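PDB 3BBL: regulatory protein of LacI family from Chloroflexus aggregans, which probably acts as a transcriptional regulator whose periplasmic-binding-protein-like core senses a small-molecule effector and modulates DNA binding, as in other LacI-family members. Local coordinates for residues 7-12 against 67-72; 142-147 against 161-166; 105-110 against 268-273. One frame throughout, in Å; residues are numbered along the deposited sequence.

Contact 1: 7-12 against 67-72; sequences IGYSWT and GFVLSS. With EDO (1,2-ethanediol), chain B.
Tyr-9 turns a ring edge to the neighbouring strand: CD1 sits 3.3 Å from Val-69 O, near the ring plane, while CG1 and CB of Val-69 pack by the same corner. Phe-68 likewise presents an edge, through CD1, to Gly-8 O, and its ring also meets that of Tyr-56. Over one face of the Trp-11 indole lies C2 of an ethanediol, probably from the crystallisation liquor, 3.4 Å above the ring centre; Trp-11 N donates to its O2. That indole gives its NE1 proton to Ser-28 of the second subunit. Gly-8 makes both direct backbone hydrogen bonds between the segments: its N donates to Gly-67 O (2.9 Å) and its O accepts from Val-69 N (3.0 Å). The Tyr-9 ring extends away from its own backbone N (chi1 -179°), which lets the hydroxyl hydrogen-bond Ser-71 OG (OH to OG 2.8 Å). Beyond this the chains splay and waters fill in: one links Ser-10 O to Ser-71 N, another Ser-10 OG to Val-69 O, and a third holds Thr-12 N, Ser-71 OG and Ser-72 OG together. Parallel strands flanked by helices 23-36 and 54-61 are consistent with the Rossmann-like subdomain of LacI-family cores, in whose relatives the C-terminal ends of such strands help line the effector cleft.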
loop_
_atom_site.group_PDB
_atom_site.type_symbol
_atom_site.label_atom_id
_atom_site.label_comp_id
_atom_site.label_asym_id
_atom_site.label_seq_id
_atom_site.Cartn_x
_atom_site.Cartn_y
_atom_site.Cartn_z
ATOM N N ILE A 7 16.761 15.608 -4.428
ATOM C CA ILE A 7 16.554 15.410 -2.998
ATOM C C ILE A 7 16.595 13.920 -2.700
ATOM O O ILE A 7 15.837 13.138 -3.273
ATOM C CB ILE A 7 15.188 15.995 -2.562
ATOM C CG1 ILE A 7 15.177 17.504 -2.817
ATOM C CG2 ILE A 7 14.926 15.697 -1.089
ATOM C CD1 ILE A 7 13.797 18.113 -2.894
ATOM N N GLY A 8 17.501 13.528 -1.816
ATOM C CA GLY A 8 17.620 12.126 -1.470
ATOM C C GLY A 8 16.579 11.680 -0.464
ATOM O O GLY A 8 16.278 12.392 0.497
ATOM N N TYR A 9 16.021 10.497 -0.695
ATOM C CA TYR A 9 15.021 9.943 0.204
ATOM C C TYR A 9 15.180 8.434 0.327
ATOM O O TYR A 9 15.642 7.769 -0.595
ATOM C CB TYR A 9 13.599 10.269 -0.285
ATOM C CG TYR A 9 12.517 9.740 0.636
ATOM C CD1 TYR A 9 12.469 10.130 1.973
ATOM C CD2 TYR A 9 11.586 8.797 0.191
ATOM C CE1 TYR A 9 11.537 9.596 2.848
ATOM C CE2 TYR A 9 10.644 8.252 1.063
ATOM C CZ TYR A 9 10.627 8.651 2.395
ATOM O OH TYR A 9 9.737 8.084 3.289
ATOM N N SER A 10 14.804 7.903 1.482
ATOM C CA SER A 10 14.875 6.472 1.726
ATOM C C SER A 10 13.779 6.111 2.720
ATOM O O SER A 10 13.378 6.933 3.539
ATOM C CB SER A 10 16.244 6.076 2.294
ATOM O OG SER A 10 16.427 6.599 3.593
ATOM N N TRP A 11 13.293 4.880 2.650
ATOM C CA TRP A 11 12.246 4.454 3.568
ATOM C C TRP A 11 12.541 3.081 4.135
ATOM O O TRP A 11 13.165 2.245 3.479
ATOM C CB TRP A 11 10.880 4.469 2.867
ATOM C CG TRP A 11 10.805 3.633 1.634
ATOM C CD1 TRP A 11 10.332 2.355 1.534
ATOM C CD2 TRP A 11 11.173 4.029 0.308
ATOM N NE1 TRP A 11 10.371 1.935 0.222
ATOM C CE2 TRP A 11 10.877 2.943 -0.550
ATOM C CE3 TRP A 11 11.709 5.200 -0.240
ATOM C CZ2 TRP A 11 11.114 2.995 -1.927
ATOM C CZ3 TRP A 11 11.942 5.250 -1.611
ATOM C CH2 TRP A 11 11.638 4.156 -2.439
ATOM N N THR A 12 12.097 2.864 5.368
ATOM C CA THR A 12 12.307 1.596 6.042
ATOM C C THR A 12 11.516 0.502 5.337
ATOM O O THR A 12 10.477 0.754 4.736
ATOM C CB THR A 12 11.881 1.677 7.517
ATOM O OG1 THR A 12 12.257 0.471 8.184
ATOM C CG2 THR A 12 10.385 1.865 7.628
ATOM N N GLY A 67 20.020 17.920 -0.708
ATOM C CA GLY A 67 19.391 17.754 0.590
ATOM C C GLY A 67 18.708 16.407 0.742
ATOM O O GLY A 67 18.582 15.639 -0.219
ATOM N N PHE A 68 18.263 16.122 1.960
ATOM C CA PHE A 68 17.600 14.865 2.268
ATOM C C PHE A 68 16.281 15.069 2.995
ATOM O O PHE A 68 16.053 16.087 3.647
ATOM C CB PHE A 68 18.464 14.015 3.195
ATOM C CG PHE A 68 19.746 13.543 2.594
ATOM C CD1 PHE A 68 19.765 12.450 1.737
ATOM C CD2 PHE A 68 20.948 14.154 2.938
ATOM C CE1 PHE A 68 20.964 11.963 1.233
ATOM C CE2 PHE A 68 22.153 13.681 2.443
ATOM C CZ PHE A 68 22.165 12.580 1.587
ATOM N N VAL A 69 15.415 14.075 2.869
ATOM C CA VAL A 69 14.157 14.052 3.583
ATOM C C VAL A 69 14.302 12.732 4.336
ATOM O O VAL A 69 14.721 11.731 3.752
ATOM C CB VAL A 69 12.951 14.000 2.646
ATOM C CG1 VAL A 69 11.684 13.726 3.455
ATOM C CG2 VAL A 69 12.807 15.329 1.917
ATOM N N LEU A 70 14.010 12.743 5.631
ATOM C CA LEU A 70 14.130 11.539 6.448
ATOM C C LEU A 70 12.772 11.135 7.004
ATOM O O LEU A 70 11.965 11.992 7.347
ATOM C CB LEU A 70 15.087 11.784 7.627
ATOM C CG LEU A 70 16.442 12.464 7.406
ATOM C CD1 LEU A 70 17.063 12.786 8.760
ATOM C CD2 LEU A 70 17.365 11.573 6.586
ATOM N N SER A 71 12.524 9.828 7.086
ATOM C CA SER A 71 11.278 9.306 7.650
ATOM C C SER A 71 11.654 8.213 8.651
ATOM O O SER A 71 12.813 7.801 8.695
ATOM C CB SER A 71 10.353 8.765 6.553
ATOM O OG SER A 71 10.964 7.746 5.799
ATOM N N SER A 72 10.690 7.750 9.448
ATOM C CA SER A 72 10.947 6.737 10.478
ATOM C C SER A 72 11.937 7.311 11.481
ATOM O O SER A 72 12.972 6.709 11.768
ATOM C CB SER A 72 11.540 5.455 9.884
ATOM O OG SER A 72 10.560 4.688 9.219
HETATM C C1 EDO B . 14.970 0.835 -0.349
HETATM O O1 EDO B . 15.603 0.501 0.880
HETATM C C2 EDO B . 14.273 2.199 -0.229
HETATM O O2 EDO B . 14.814 2.968 0.854
HETATM O O HOH W 1 14.298 8.055 5.743
HETATM O O HOH W 2 16.209 9.310 3.934
HETATM O O HOH W 3 10.494 5.247 6.309
#

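Contact 2: 142-147 against 161-166; sequences DRLQGY and GYILRG
Arg-165 gives a hydrogen bond from NH1 to the backbone O of Trp-133, and this polar tie holds its guanidinium against Leu-144 of the helix. The nearest approach is from Leu-144 CD2 to Arg-165 NH2, 3.2 Å, short enough that the exact placing is doubtful; the same methyl lies 3.7 Å from Arg-165 CZ, and the two side chains cross at about a right angle. The arginine chain runs extended from CG to NE and then turns at its last torsion (chi4 -80°), which brings the guanidinium obliquely against the leucine methyl. A chi1 of 176° at Leu-144 sends CG out on the far side from its backbone N and aims the two methyls at the strand, where the second branch, CD1, meets CG2 of Ile-163 at 4.4 Å. One turn along the helix, Tyr-147 brings CE2 to within 4.2 Å of Ile-163 CG1, an oblique approach to the ring. Ile-163 therefore divides its two branches between the helix residues, CG2 going to the leucine and CG1 to the tyrosine. Helix 138-153 and strand 163-165 are the last two elements of a beta-alpha-beta unit that begins with strand 128-132, and the short segments run nearly antiparallel (173°), as such a connection demands. The first strand supplies the middle of the packing: Ile-130 touches Leu-144, Tyr-147 and Ile-163. It also supplies the phenol's anchor, since Tyr-147 OH hydrogen-bonds Ile-128 O. Tyr-147 OH lies 4.3 Å from Tyr-162 CB, a loose contact, and the Tyr-162 ring leads on away from the helix.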
loop_
_atom_site.group_PDB
_atom_site.type_symbol
_atom_site.label_atom_id
_atom_site.label_comp_id
_atom_site.label_asym_id
_atom_site.label_seq_id
_atom_site.Cartn_x
_atom_site.Cartn_y
_atom_site.Cartn_z
ATOM N N ASP A 142 3.563 9.717 21.478
ATOM C CA ASP A 142 2.750 10.865 21.093
ATOM C C ASP A 142 1.289 10.462 21.044
ATOM O O ASP A 142 0.428 11.121 21.623
ATOM C CB ASP A 142 3.161 11.407 19.721
ATOM C CG ASP A 142 4.364 12.315 19.790
ATOM O OD1 ASP A 142 5.503 11.815 19.699
ATOM O OD2 ASP A 142 4.168 13.536 19.945
ATOM N N ARG A 143 1.021 9.366 20.350
ATOM C CA ARG A 143 -0.338 8.874 20.215
ATOM C C ARG A 143 -0.936 8.431 21.548
ATOM O O ARG A 143 -2.105 8.677 21.815
ATOM C CB ARG A 143 -0.368 7.739 19.196
ATOM C CG ARG A 143 0.006 8.215 17.794
ATOM C CD ARG A 143 0.027 7.079 16.790
ATOM N NE ARG A 143 0.425 7.546 15.476
ATOM C CZ ARG A 143 0.600 6.755 14.423
ATOM N NH1 ARG A 143 0.412 5.447 14.517
ATOM N NH2 ARG A 143 0.966 7.283 13.271
ATOM N N LEU A 144 -0.135 7.792 22.388
ATOM C CA LEU A 144 -0.617 7.358 23.684
ATOM C C LEU A 144 -0.951 8.566 24.553
ATOM O O LEU A 144 -1.920 8.544 25.319
ATOM C CB LEU A 144 0.431 6.496 24.384
ATOM C CG LEU A 144 0.079 6.063 25.809
ATOM C CD1 LEU A 144 -1.276 5.380 25.838
ATOM C CD2 LEU A 144 1.159 5.135 26.332
ATOM N N GLN A 145 -0.156 9.625 24.412
ATOM C CA GLN A 145 -0.344 10.849 25.185
ATOM C C GLN A 145 -1.737 11.442 24.991
ATOM O O GLN A 145 -2.366 11.890 25.954
ATOM C CB GLN A 145 0.735 11.874 24.798
ATOM C CG GLN A 145 0.770 13.148 25.640
ATOM C CD GLN A 145 0.860 12.868 27.133
ATOM O OE1 GLN A 145 1.677 12.053 27.585
ATOM N NE2 GLN A 145 0.023 13.550 27.907
ATOM N N GLY A 146 -2.215 11.441 23.751
ATOM C CA GLY A 146 -3.536 11.979 23.463
ATOM C C GLY A 146 -4.628 11.248 24.226
ATOM O O GLY A 146 -5.601 11.850 24.683
ATOM N N TYR A 147 -4.458 9.937 24.357
ATOM C CA TYR A 147 -5.390 9.089 25.085
ATOM C C TYR A 147 -5.401 9.505 26.568
ATOM O O TYR A 147 -6.458 9.760 27.150
ATOM C CB TYR A 147 -4.949 7.626 24.941
ATOM C CG TYR A 147 -5.614 6.656 25.894
ATOM C CD1 TYR A 147 -6.859 6.109 25.608
ATOM C CD2 TYR A 147 -4.987 6.275 27.076
ATOM C CE1 TYR A 147 -7.458 5.196 26.478
ATOM C CE2 TYR A 147 -5.574 5.376 27.950
ATOM C CZ TYR A 147 -6.808 4.836 27.648
ATOM O OH TYR A 147 -7.382 3.927 28.504
ATOM N N GLY A 161 -4.321 -1.898 33.461
ATOM C CA GLY A 161 -4.801 -3.109 32.828
ATOM C C GLY A 161 -5.406 -2.834 31.467
ATOM O O GLY A 161 -5.582 -3.749 30.671
ATOM N N TYR A 162 -5.718 -1.565 31.202
ATOM C CA TYR A 162 -6.304 -1.143 29.926
ATOM C C TYR A 162 -5.287 -0.565 28.945
ATOM O O TYR A 162 -5.656 -0.115 27.861
ATOM C CB TYR A 162 -7.374 -0.083 30.146
ATOM C CG TYR A 162 -8.715 -0.595 30.571
ATOM C CD1 TYR A 162 -9.783 0.291 30.717
ATOM C CD2 TYR A 162 -8.936 -1.956 30.814
ATOM C CE1 TYR A 162 -11.045 -0.157 31.093
ATOM C CE2 TYR A 162 -10.202 -2.421 31.188
ATOM C CZ TYR A 162 -11.249 -1.511 31.324
ATOM O OH TYR A 162 -12.507 -1.929 31.645
ATOM N N ILE A 163 -4.018 -0.543 29.332
ATOM C CA ILE A 163 -2.984 -0.013 28.461
ATOM C C ILE A 163 -2.036 -1.148 28.154
ATOM O O ILE A 163 -1.181 -1.482 28.960
ATOM C CB ILE A 163 -2.219 1.143 29.142
ATOM C CG1 ILE A 163 -3.193 2.266 29.480
ATOM C CG2 ILE A 163 -1.125 1.671 28.222
ATOM C CD1 ILE A 163 -2.556 3.436 30.190
ATOM N N LEU A 164 -2.198 -1.748 26.985
ATOM C CA LEU A 164 -1.357 -2.871 26.598
ATOM C C LEU A 164 -0.370 -2.441 25.513
ATOM O O LEU A 164 -0.763 -1.921 24.473
ATOM C CB LEU A 164 -2.242 -4.026 26.109
ATOM C CG LEU A 164 -3.442 -4.345 27.019
ATOM C CD1 LEU A 164 -4.213 -5.514 26.453
ATOM C CD2 LEU A 164 -2.972 -4.671 28.432
ATOM N N ARG A 165 0.915 -2.650 25.773
ATOM C CA ARG A 165 1.969 -2.267 24.840
ATOM C C ARG A 165 2.549 -3.461 24.101
ATOM O O ARG A 165 2.793 -4.509 24.691
ATOM C CB ARG A 165 3.085 -1.557 25.596
ATOM C CG ARG A 165 2.678 -0.267 26.267
ATOM C CD ARG A 165 3.810 0.190 27.163
ATOM N NE ARG A 165 3.587 1.490 27.783
ATOM C CZ ARG A 165 3.777 2.651 27.173
ATOM N NH1 ARG A 165 4.190 2.687 25.912
ATOM N NH2 ARG A 165 3.572 3.778 27.841
ATOM N N GLY A 166 2.785 -3.284 22.806
ATOM C CA GLY A 166 3.328 -4.353 21.993
ATOM C C GLY A 166 3.511 -3.932 20.545
ATOM O O GLY A 166 3.274 -2.776 20.179
#

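Contact 3: 105-110 against 268-273; sequences VDIDGT and ILLQPS
Strands 105-107 and 268-270 run parallel, their axes 22° apart. Asp-106 joins them twice, its N donating to Ile-268 O (2.9 Å) and its O accepting from Leu-270 N; a third backbone bond runs from Asp-108 N to Leu-270 O (2.8 Å). On one face Val-105 and Ile-268 lie side by side, CG2 to CB 4.0 Å, while Ile-107 reaches in two directions. Two successive bends in Ile-107 (chi1 -51°, chi2 -57°) bring CD1 to Leu-270 CB at 4.0 Å, and its CG2 branch slides past Pro-272 CB. An alanine here would remove CD1 and CG2, and is likely to leave Leu-270 CB and Pro-272 CB each without its apolar partner. The other face is more polar. Asp-106 OD2 forms salt bridges to both Arg-95 and Arg-138, and Leu-269 lays CD1 over the backbone, 3.6 Å from Asp-108 N. Where the first strand ends, Asp-108 forms the centre of an inverse gamma turn and N-caps the next helix, its OD1 accepting from Ala-111 N, while Pro-272 CD rests 3.4 Å from Asp-108 O. Strand 104-107 thus turns straight into helix 109-123 while its partner runs on to pair with strand 237-240, a pattern consistent with the hinge crossovers that join the two subdomains of LacI-family and periplasmic binding proteins.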
loop_
_atom_site.group_PDB
_atom_site.type_symbol
_atom_site.label_atom_id
_atom_site.label_comp_id
_atom_site.label_asym_id
_atom_site.label_seq_id
_atom_site.Cartn_x
_atom_site.Cartn_y
_atom_site.Cartn_z
ATOM N N VAL A 105 8.692 18.365 9.586
ATOM C CA VAL A 105 7.273 18.358 9.296
ATOM C C VAL A 105 6.781 17.104 10.013
ATOM O O VAL A 105 7.414 16.051 9.931
ATOM C CB VAL A 105 6.982 18.212 7.789
ATOM C CG1 VAL A 105 5.478 18.110 7.562
ATOM C CG2 VAL A 105 7.551 19.400 7.021
ATOM N N ASP A 106 5.669 17.221 10.731
ATOM C CA ASP A 106 5.126 16.079 11.444
ATOM C C ASP A 106 3.622 16.172 11.615
ATOM O O ASP A 106 3.030 17.240 11.482
ATOM C CB ASP A 106 5.779 15.953 12.823
ATOM C CG ASP A 106 5.673 14.546 13.388
ATOM O OD1 ASP A 106 4.976 13.714 12.782
ATOM O OD2 ASP A 106 6.285 14.272 14.436
ATOM N N ILE A 107 3.012 15.029 11.901
ATOM C CA ILE A 107 1.582 14.954 12.126
ATOM C C ILE A 107 1.382 14.978 13.640
ATOM O O ILE A 107 2.128 14.337 14.378
ATOM C CB ILE A 107 0.999 13.639 11.560
ATOM C CG1 ILE A 107 1.449 13.444 10.106
ATOM C CG2 ILE A 107 -0.521 13.659 11.658
ATOM C CD1 ILE A 107 1.086 14.591 9.166
ATOM N N ASP A 108 0.387 15.728 14.104
ATOM C CA ASP A 108 0.106 15.813 15.534
ATOM C C ASP A 108 -0.597 14.523 15.992
ATOM O O ASP A 108 -1.823 14.475 16.086
ATOM C CB ASP A 108 -0.787 17.029 15.822
ATOM C CG ASP A 108 -0.898 17.341 17.309
ATOM O OD1 ASP A 108 -0.629 16.445 18.138
ATOM O OD2 ASP A 108 -1.270 18.485 17.648
ATOM N N GLY A 109 0.192 13.484 16.259
ATOM C CA GLY A 109 -0.362 12.219 16.704
ATOM C C GLY A 109 -1.224 12.372 17.948
ATOM O O GLY A 109 -2.340 11.849 18.018
ATOM N N THR A 110 -0.705 13.094 18.933
ATOM C CA THR A 110 -1.422 13.327 20.178
ATOM C C THR A 110 -2.842 13.839 19.934
ATOM O O THR A 110 -3.808 13.310 20.489
ATOM C CB THR A 110 -0.649 14.341 21.060
ATOM O OG1 THR A 110 0.624 13.783 21.397
ATOM C CG2 THR A 110 -1.405 14.660 22.348
ATOM N N ILE A 268 6.902 22.425 10.962
ATOM C CA ILE A 268 5.539 22.379 10.467
ATOM C C ILE A 268 4.779 21.197 11.051
ATOM O O ILE A 268 5.118 20.036 10.809
ATOM C CB ILE A 268 5.522 22.321 8.925
ATOM C CG1 ILE A 268 6.226 23.562 8.366
ATOM C CG2 ILE A 268 4.093 22.267 8.415
ATOM C CD1 ILE A 268 6.412 23.548 6.869
ATOM N N LEU A 269 3.755 21.512 11.841
ATOM C CA LEU A 269 2.928 20.501 12.491
ATOM C C LEU A 269 1.547 20.461 11.866
ATOM O O LEU A 269 0.797 21.427 11.949
ATOM C CB LEU A 269 2.803 20.798 13.987
ATOM C CG LEU A 269 1.979 19.801 14.801
ATOM C CD1 LEU A 269 2.658 18.442 14.789
ATOM C CD2 LEU A 269 1.821 20.308 16.225
ATOM N N LEU A 270 1.219 19.338 11.240
ATOM C CA LEU A 270 -0.072 19.167 10.594
ATOM C C LEU A 270 -1.038 18.392 11.490
ATOM O O LEU A 270 -0.630 17.524 12.258
ATOM C CB LEU A 270 0.108 18.424 9.269
ATOM C CG LEU A 270 1.093 19.051 8.282
ATOM C CD1 LEU A 270 1.190 18.184 7.042
ATOM C CD2 LEU A 270 0.636 20.449 7.912
ATOM N N GLN A 271 -2.323 18.704 11.375
ATOM C CA GLN A 271 -3.342 18.043 12.169
ATOM C C GLN A 271 -4.012 16.883 11.436
ATOM O O GLN A 271 -4.296 16.968 10.240
ATOM C CB GLN A 271 -4.420 19.049 12.586
ATOM C CG GLN A 271 -3.930 20.144 13.508
ATOM C CD GLN A 271 -3.245 19.595 14.744
ATOM O OE1 GLN A 271 -2.056 19.828 14.962
ATOM N NE2 GLN A 271 -3.991 18.857 15.559
ATOM N N PRO A 272 -4.252 15.767 12.146
ATOM C CA PRO A 272 -4.906 14.621 11.505
ATOM C C PRO A 272 -6.424 14.815 11.595
ATOM O O PRO A 272 -6.900 15.757 12.225
ATOM C CB PRO A 272 -4.419 13.444 12.338
ATOM C CG PRO A 272 -4.350 14.038 13.713
ATOM C CD PRO A 272 -3.700 15.390 13.460
ATOM N N SER A 273 -7.179 13.927 10.959
ATOM C CA SER A 273 -8.632 14.008 10.985
ATOM C C SER A 273 -9.218 12.691 11.451
ATOM O O SER A 273 -8.745 11.628 11.066
ATOM C CB SER A 273 -9.183 14.310 9.594
ATOM O OG SER A 273 -8.924 15.648 9.225
#

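Parallel pairing recurs at different places in the fold: contacts 1 and 3 are strand-on-strand, whereas contact 2 sets a helix on an edge strand with no hydrogen bond between its segments. Contacts 1 and 2 are mostly buried and lie on opposite sides of the chain's centre, about 28 Å apart centre to centre; contact 3 is nearest that centre yet only partly buried, as suits a crossover between subdomains. Waters bridge the splayed ends of contact 1, which also reaches the second subunit, while contact 3 adds salt bridges to outside arginines. Contacts 2 and 3 touch directly, Thr-110 OG1 lying 2.7 Å from Asp-142 O in a probable hydrogen bond.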